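Local coordinates for protein putative esterase/lipase/thioesterase (Silicibacter sp., PDB 2PBL) that probably hydrolyses ester or thioester bonds, although its natural substrate is not known, at residues A[80-83]-A[84-87]. Residues are numbered along the deposited sequence; the frame is centred on the assembly and turned at random.
Sequences SSWS and HLAV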
ATOM      1  N   SER A  80      -2.932  10.980   5.758  0.50 14.02           N
ATOM      2  CA  SER A  80      -3.361  12.296   5.294  0.50 13.68           C
ATOM      3  C   SER A  80      -2.713  12.817   4.021  0.50 13.82           C
ATOM      4  O   SER A  80      -3.225  13.771   3.451  0.50 13.47           O
ATOM      5  CB  SER A  80      -3.222  13.361   6.382  0.50 12.68           C
ATOM      6  OG  SER A  80      -1.868  13.726   6.616  0.50  7.40           O
ATOM      7  N   SER A  81      -1.617  12.226   3.578  1.00 14.57           N
ATOM      8  CA  SER A  81      -0.981  12.657   2.327  1.00 16.46           C
ATOM      9  C   SER A  81      -1.529  12.004   1.054  1.00 17.80           C
ATOM     10  O   SER A  81      -1.060  12.327  -0.054  1.00 17.46           O
ATOM     11  CB  SER A  81       0.493  12.355   2.403  1.00 16.10           C
ATOM     12  OG  SER A  81       1.116  13.239   3.334  1.00 19.85           O
ATOM     13  N   TRP A  82      -2.561  11.162   1.167  1.00 16.13           N
ATOM     14  CA  TRP A  82      -2.956  10.337   0.011  1.00 15.57           C
ATOM     15  C   TRP A  82      -4.423  10.275  -0.379  1.00 15.87           C
ATOM     16  O   TRP A  82      -4.759   9.567  -1.302  1.00 14.99           O
ATOM     17  CB  TRP A  82      -2.494   8.904   0.261  1.00 13.19           C
ATOM     18  CG  TRP A  82      -1.143   8.797   0.933  1.00 14.50           C
ATOM     19  CD1 TRP A  82      -0.920   8.644   2.269  1.00 15.37           C
ATOM     20  CD2 TRP A  82       0.143   8.960   0.329  1.00 16.32           C
ATOM     21  NE1 TRP A  82       0.422   8.670   2.529  1.00 13.96           N
ATOM     22  CE2 TRP A  82       1.101   8.845   1.352  1.00 14.75           C
ATOM     23  CE3 TRP A  82       0.584   9.150  -0.992  1.00 15.59           C
ATOM     24  CZ2 TRP A  82       2.473   8.932   1.104  1.00 22.09           C
ATOM     25  CZ3 TRP A  82       1.934   9.236  -1.233  1.00 19.16           C
ATOM     26  CH2 TRP A  82       2.870   9.103  -0.197  1.00 17.96           C
ATOM     27  N   SER A  83      -5.273  11.019   0.316  1.00 18.49           N
ATOM     28  CA  SER A  83      -6.724  10.982   0.137  1.00 17.87           C
ATOM     29  C   SER A  83      -7.140  11.185  -1.292  1.00 18.11           C
ATOM     30  O   SER A  83      -8.020  10.481  -1.800  1.00 17.50           O
ATOM     31  CB  SER A  83      -7.373  12.041   1.034  1.00 16.87           C
ATOM     32  OG  SER A  83      -6.761  11.948   2.315  1.00 19.02           O
ATOM     33  N   HIS A  84      -6.493  12.141  -1.957  1.00 18.56           N
ATOM     34  CA  HIS A  84      -6.837  12.493  -3.354  1.00 19.15           C
ATOM     35  C   HIS A  84      -6.699  11.298  -4.334  1.00 18.71           C
ATOM     36  O   HIS A  84      -7.271  11.291  -5.435  1.00 16.36           O
ATOM     37  CB  HIS A  84      -5.950  13.657  -3.799  1.00 19.52           C
ATOM     38  CG  HIS A  84      -4.493  13.316  -3.844  1.00 15.25           C
ATOM     39  ND1 HIS A  84      -3.746  13.045  -2.719  1.00 15.24           N
ATOM     40  CD2 HIS A  84      -3.647  13.201  -4.893  1.00 15.38           C
ATOM     41  CE1 HIS A  84      -2.503  12.777  -3.075  1.00 17.76           C
ATOM     42  NE2 HIS A  84      -2.412  12.878  -4.393  1.00 13.05           N
ATOM     43  N   LEU A  85      -5.962  10.276  -3.916  1.00 14.94           N
ATOM     44  CA  LEU A  85      -5.810   9.077  -4.732  1.00 17.43           C
ATOM     45  C   LEU A  85      -7.085   8.187  -4.715  1.00 16.44           C
ATOM     46  O   LEU A  85      -7.170   7.180  -5.424  1.00 18.11           O
ATOM     47  CB  LEU A  85      -4.575   8.314  -4.304  1.00 14.32           C
ATOM     48  CG  LEU A  85      -3.233   9.084  -4.369  1.00 17.02           C
ATOM     49  CD1 LEU A  85      -2.085   8.232  -3.869  1.00 18.50           C
ATOM     50  CD2 LEU A  85      -2.915   9.609  -5.799  1.00 16.53           C
ATOM     51  N   ALA A  86      -8.073   8.567  -3.916  1.00 16.15           N
ATOM     52  CA  ALA A  86      -9.352   7.839  -3.852  1.00 17.01           C
ATOM     53  C   ALA A  86     -10.276   8.138  -5.030  1.00 15.14           C
ATOM     54  O   ALA A  86     -11.218   7.371  -5.307  1.00 13.24           O
ATOM     55  CB  ALA A  86     -10.069   8.184  -2.535  1.00 15.42           C
ATOM     56  N   VAL A  87      -9.978   9.201  -5.773  1.00 16.15           N
ATOM     57  CA  VAL A  87     -10.909   9.656  -6.831  1.00 18.39           C
ATOM     58  C   VAL A  87     -11.306   8.608  -7.898  1.00 17.16           C
ATOM     59  O   VAL A  87     -12.482   8.401  -8.162  1.00 19.76           O
ATOM     60  CB  VAL A  87     -10.356  10.988  -7.483  1.00 12.88           C
ATOM     61  CG1 VAL A  87     -11.096  11.330  -8.758  1.00 21.96           C
ATOM     62  CG2 VAL A  87     -10.462  12.114  -6.459  1.00 23.50           C
TER
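The amide of L85 donates to the carbonyl of W82 (N to O 3.0 Å), and one residue on A86 N reaches S83 O at 2.9 Å. These successive i to i+3 bonds wind the chain into a 3-10 turn. S83 suits the start of the turn: its small hydroxyl, anti to the carbonyl carbon (chi1 -45°), is hydrogen-bonded to R32 of helix 20-35. The turn lies in the connection that leaves strand 64-69 of the alpha/beta-hydrolase sheet and leads into helix 87-91. The imidazole of H84 folds back over the preceding backbone, chi1 64° setting CG between N and C, and its CE1 edge meets S81 O in the ring plane at 3.4 Å. One face of the ring takes L85 CG near its rim, so an alanine at H84 would probably leave S81 O without this edge contact and L85 CG without its flat neighbour. The side chains of W82 and L85 run alongside each other in the same direction, L85 CD1 lying 4.0 Å from W82 CE3 at the indole edge. The wide indole and the branched leucine suit this buried place, both also packing on M98 and I246; the indole stacks on H70, and its NE1 makes a weak hydrogen bond to D78 O.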